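Local coordinates for extracellular solute-binding protein family 1 (Arthrobacter chlorophenolicus, PDB 4R2F) that binds laminaribiose and probably delivers such sugars to an ABC-type importer as its extracellular solute-binding component, at residues L214-G218 and I297-D303; K91-A95 and Y316-P320. One frame throughout, in Å; residues are numbered along the deposited sequence.

Overall arrangement
Both contacts lie toward the periphery of the chain, on opposite sides of its centre, with their own centres about 43 Å apart, and along the sequence interaction 1 falls within the span that interaction 2 brings together. Each is partly buried, but they join different elements. Interaction 1 sets the end of helix 204-215 against the loop between strands 291-294 and 306-316, without a clear direct hydrogen bond across; one water joins side chains to backbone. Interaction 2 joins the approach to strand 96-97 to the exit of strand 306-316, through a direct backbone bond, an apolar proline-tyrosine contact and two waters. Strand 306-316 thus has a flanking segment in each.

Interaction 1: L214-G218 and I297-D303; sequences LNNGG and IAGPHGD
Asn215, in the last turn of helix 204-215, meets Ile297 and Asp303: its side chain crosses that of Ile297 at about a right angle, and its backbone O touches Asp303 CB at 3.2 Å. Next along, Asn216 extends its amide away from its own backbone N (chi1 -160°), which brings OD1 up to both Pro300 and His301. There OD1 lies 3.2 Å from Pro300 CD and approaches the edge of the imidazole near its plane, with the amide and ring planes 19° apart. A single water, donating to Asn216 OD1 at 2.7 Å and to Asp303 OD1 at 2.8 Å, accepts from His301 N, so three groups fix its place. Glu236 holds both Asn216 ND2 and His301 NE2, while Arg233 forms a salt bridge with Asp303 OD1 and also reaches Asn216 O. Replacing Asp303 with alanine is likely to leave Arg233 without its carboxylate mate and the water short of an acceptor. At Gly217, CA packs against Asp303 OD2 at 3.6 Å, and a CB would clash there. With its positive phi, Gly217 is the C-prime residue of a Schellman motif that closes the helix beside the type I turn Gly299-Gly302.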
loop_
_atom_site.group_PDB
_atom_site.type_symbol
_atom_site.label_atom_id
_atom_site.label_comp_id
_atom_site.label_asym_id
_atom_site.label_seq_id
_atom_site.Cartn_x
_atom_site.Cartn_y
_atom_site.Cartn_z
ATOM N N LEU A 214 -13.769 -1.716 4.376
ATOM C CA LEU A 214 -13.269 -2.392 5.591
ATOM C C LEU A 214 -13.678 -1.669 6.858
ATOM O O LEU A 214 -14.086 -2.285 7.831
ATOM C CB LEU A 214 -11.749 -2.523 5.534
ATOM C CG LEU A 214 -11.205 -3.364 4.384
ATOM C CD1 LEU A 214 -9.699 -3.457 4.532
ATOM C CD2 LEU A 214 -11.810 -4.745 4.327
ATOM N N ASN A 215 -13.615 -0.343 6.810
ATOM C CA ASN A 215 -14.005 0.494 7.927
ATOM C C ASN A 215 -15.481 0.326 8.298
ATOM O O ASN A 215 -15.855 0.562 9.431
ATOM C CB ASN A 215 -13.677 1.941 7.582
ATOM C CG ASN A 215 -13.617 2.862 8.781
ATOM O OD1 ASN A 215 -14.048 2.541 9.889
ATOM N ND2 ASN A 215 -13.080 4.045 8.547
ATOM N N ASN A 216 -16.316 -0.115 7.370
ATOM C CA ASN A 216 -17.715 -0.364 7.692
ATOM C C ASN A 216 -18.049 -1.839 7.893
ATOM O O ASN A 216 -19.213 -2.232 7.757
ATOM C CB ASN A 216 -18.587 0.185 6.569
ATOM C CG ASN A 216 -20.031 0.415 6.996
ATOM O OD1 ASN A 216 -20.312 0.757 8.146
ATOM N ND2 ASN A 216 -20.948 0.281 6.038
ATOM N N GLY A 217 -17.048 -2.657 8.214
ATOM C CA GLY A 217 -17.269 -4.082 8.424
ATOM C C GLY A 217 -17.491 -4.853 7.135
ATOM O O GLY A 217 -17.919 -5.983 7.170
ATOM N N GLY A 218 -17.188 -4.246 5.993
ATOM C CA GLY A 218 -17.358 -4.900 4.693
ATOM C C GLY A 218 -16.082 -5.483 4.177
ATOM O O GLY A 218 -15.259 -5.951 4.953
ATOM N N ILE A 297 -11.129 6.355 12.578
ATOM C CA ILE A 297 -12.518 6.731 12.819
ATOM C C ILE A 297 -13.429 5.522 12.716
ATOM O O ILE A 297 -13.129 4.539 12.036
ATOM C CB ILE A 297 -13.000 7.783 11.829
ATOM C CG1 ILE A 297 -12.973 7.249 10.385
ATOM C CG2 ILE A 297 -12.130 9.044 11.961
ATOM C CD1 ILE A 297 -13.308 8.312 9.360
ATOM N N ALA A 298 -14.565 5.630 13.381
ATOM C CA ALA A 298 -15.542 4.558 13.406
ATOM C C ALA A 298 -16.539 4.722 12.281
ATOM O O ALA A 298 -16.976 5.827 11.982
ATOM C CB ALA A 298 -16.262 4.548 14.754
ATOM N N GLY A 299 -16.891 3.604 11.657
ATOM C CA GLY A 299 -18.013 3.558 10.715
ATOM C C GLY A 299 -19.342 3.730 11.447
ATOM O O GLY A 299 -19.389 3.761 12.689
ATOM N N PRO A 300 -20.437 3.856 10.692
ATOM C CA PRO A 300 -21.734 4.161 11.290
ATOM C C PRO A 300 -22.302 3.045 12.193
ATOM O O PRO A 300 -23.173 3.313 12.983
ATOM C CB PRO A 300 -22.634 4.413 10.069
ATOM C CG PRO A 300 -21.961 3.708 8.944
ATOM C CD PRO A 300 -20.496 3.780 9.222
ATOM N N HIS A 301 -21.775 1.829 12.089
ATOM C CA HIS A 301 -22.137 0.731 12.967
ATOM C C HIS A 301 -21.078 0.474 14.054
ATOM O O HIS A 301 -21.158 -0.508 14.761
ATOM C CB HIS A 301 -22.340 -0.548 12.134
ATOM C CG HIS A 301 -23.322 -0.392 11.012
ATOM N ND1 HIS A 301 -24.683 -0.336 11.215
ATOM C CD2 HIS A 301 -23.138 -0.298 9.674
ATOM C CE1 HIS A 301 -25.297 -0.213 10.051
ATOM N NE2 HIS A 301 -24.381 -0.187 9.099
ATOM N N GLY A 302 -20.084 1.339 14.178
ATOM C CA GLY A 302 -19.062 1.187 15.201
ATOM C C GLY A 302 -17.772 0.481 14.797
ATOM O O GLY A 302 -16.847 0.394 15.599
ATOM N N ASP A 303 -17.690 0.011 13.555
ATOM C CA ASP A 303 -16.528 -0.737 13.090
ATOM C C ASP A 303 -15.279 0.142 12.908
ATOM O O ASP A 303 -15.361 1.291 12.473
ATOM C CB ASP A 303 -16.828 -1.456 11.775
ATOM C CG ASP A 303 -18.001 -2.421 11.890
ATOM O OD1 ASP A 303 -19.163 -1.969 11.859
ATOM O OD2 ASP A 303 -17.755 -3.633 11.976
HETATM O O HOH W 1 -19.568 0.564 10.707
#

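Interaction 2: K91-A95 and Y316-P320; sequences KTGPA and YTNTP
Tyr316 N donates to Ala95 O across 2.8 Å at an N-H...O angle of 150°, the one direct hydrogen bond between the two segments that is clear. The same carbonyl oxygen also lies in the plane of the Tyr316 ring, at its edge. Beside it, Pro94 touches the ring with CG, 3.9 Å from Tyr316 CE1, while Pro94 O sits 3.4 Å from Tyr316 CB. The methyl CB of Ala95 meets Thr319 OG1 at 3.9 Å. The Tyr316-Ala95 bond lies next to the antiparallel pairing of strand 96-97 with strand 306-316, part of the mixed sheet of this solute-binding fold, and the tyrosine side chain lies about 12 Å from the bound glucose. Farther along, two waters bridge the segments. One accepts from Gly93 N and from Asn318 ND2, the latter at 2.8 Å; the other donates to Gly93 O and Asn318 O. Asn318 reaches the first because CG stands opposite its backbone N (chi1 -175°), sending the amide toward the Lys91 end, while the backbone makes an inverse gamma turn. In the next shell, Phe84 and Ile88 of helix 80-89 pack on Tyr316, Ser97 bonds its hydroxyl, and Ser325 bonds that of Thr319.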
loop_
_atom_site.group_PDB
_atom_site.type_symbol
_atom_site.label_atom_id
_atom_site.label_comp_id
_atom_site.label_asym_id
_atom_site.label_seq_id
_atom_site.Cartn_x
_atom_site.Cartn_y
_atom_site.Cartn_z
ATOM N N LYS A 91 10.038 -13.099 -21.380
ATOM C CA LYS A 91 11.374 -13.471 -20.867
ATOM C C LYS A 91 12.345 -12.270 -20.827
ATOM O O LYS A 91 13.528 -12.418 -21.072
ATOM C CB LYS A 91 11.949 -14.620 -21.731
ATOM C CG LYS A 91 12.741 -15.693 -20.995
ATOM C CD LYS A 91 11.875 -16.511 -20.033
ATOM C CE LYS A 91 10.731 -17.269 -20.708
ATOM N NZ LYS A 91 11.107 -18.627 -21.207
ATOM N N THR A 92 11.845 -11.085 -20.500
ATOM C CA THR A 92 12.706 -9.891 -20.360
ATOM C C THR A 92 12.607 -9.275 -18.956
ATOM O O THR A 92 12.934 -8.107 -18.747
ATOM C CB THR A 92 12.311 -8.822 -21.391
ATOM O OG1 THR A 92 10.896 -8.629 -21.337
ATOM C CG2 THR A 92 12.727 -9.260 -22.818
ATOM N N GLY A 93 12.200 -10.091 -17.989
ATOM C CA GLY A 93 11.981 -9.635 -16.621
ATOM C C GLY A 93 13.223 -9.779 -15.753
ATOM O O GLY A 93 14.270 -10.286 -16.204
ATOM N N PRO A 94 13.115 -9.347 -14.486
ATOM C CA PRO A 94 14.251 -9.345 -13.582
ATOM C C PRO A 94 14.483 -10.692 -12.909
ATOM O O PRO A 94 13.630 -11.604 -12.992
ATOM C CB PRO A 94 13.829 -8.313 -12.549
ATOM C CG PRO A 94 12.364 -8.575 -12.410
ATOM C CD PRO A 94 11.895 -8.872 -13.811
ATOM N N ALA A 95 15.614 -10.797 -12.212
ATOM C CA ALA A 95 15.889 -11.937 -11.334
ATOM C C ALA A 95 15.180 -11.794 -9.975
ATOM O O ALA A 95 14.725 -12.785 -9.377
ATOM C CB ALA A 95 17.395 -12.068 -11.118
ATOM N N TYR A 316 12.612 -14.690 -9.230
ATOM C CA TYR A 316 12.020 -15.250 -10.444
ATOM C C TYR A 316 12.878 -16.352 -11.043
ATOM O O TYR A 316 14.096 -16.355 -10.860
ATOM C CB TYR A 316 11.888 -14.159 -11.505
ATOM C CG TYR A 316 10.981 -13.008 -11.116
ATOM C CD1 TYR A 316 11.425 -11.995 -10.287
ATOM C CD2 TYR A 316 9.685 -12.950 -11.572
ATOM C CE1 TYR A 316 10.599 -10.946 -9.927
ATOM C CE2 TYR A 316 8.848 -11.910 -11.224
ATOM C CZ TYR A 316 9.302 -10.898 -10.409
ATOM O OH TYR A 316 8.459 -9.842 -10.093
ATOM N N THR A 317 12.249 -17.249 -11.807
ATOM C CA THR A 317 12.968 -18.345 -12.451
ATOM C C THR A 317 13.962 -17.859 -13.493
ATOM O O THR A 317 14.967 -18.513 -13.729
ATOM C CB THR A 317 12.029 -19.375 -13.110
ATOM O OG1 THR A 317 11.148 -18.704 -14.013
ATOM C CG2 THR A 317 11.213 -20.142 -12.047
ATOM N N ASN A 318 13.676 -16.723 -14.123
ATOM C CA ASN A 318 14.589 -16.159 -15.096
ATOM C C ASN A 318 15.721 -15.424 -14.421
ATOM O O ASN A 318 15.677 -14.202 -14.262
ATOM C CB ASN A 318 13.856 -15.218 -16.054
ATOM C CG ASN A 318 14.769 -14.706 -17.171
ATOM O OD1 ASN A 318 15.900 -15.150 -17.300
ATOM N ND2 ASN A 318 14.290 -13.745 -17.942
ATOM N N THR A 319 16.730 -16.190 -14.009
ATOM C CA THR A 319 17.914 -15.656 -13.340
ATOM C C THR A 319 19.115 -16.343 -13.954
ATOM O O THR A 319 19.026 -17.500 -14.334
ATOM C CB THR A 319 17.900 -15.907 -11.795
ATOM O OG1 THR A 319 19.145 -15.501 -11.196
ATOM C CG2 THR A 319 17.662 -17.376 -11.468
ATOM N N PRO A 320 20.236 -15.636 -14.057
ATOM C CA PRO A 320 21.450 -16.306 -14.505
ATOM C C PRO A 320 21.972 -17.267 -13.455
ATOM O O PRO A 320 22.690 -18.188 -13.794
ATOM C CB PRO A 320 22.437 -15.148 -14.703
ATOM C CG PRO A 320 21.936 -14.082 -13.801
ATOM C CD PRO A 320 20.445 -14.187 -13.892
HETATM O O HOH W 2 11.647 -12.919 -17.307
HETATM O O HOH W 3 16.306 -11.747 -15.373
#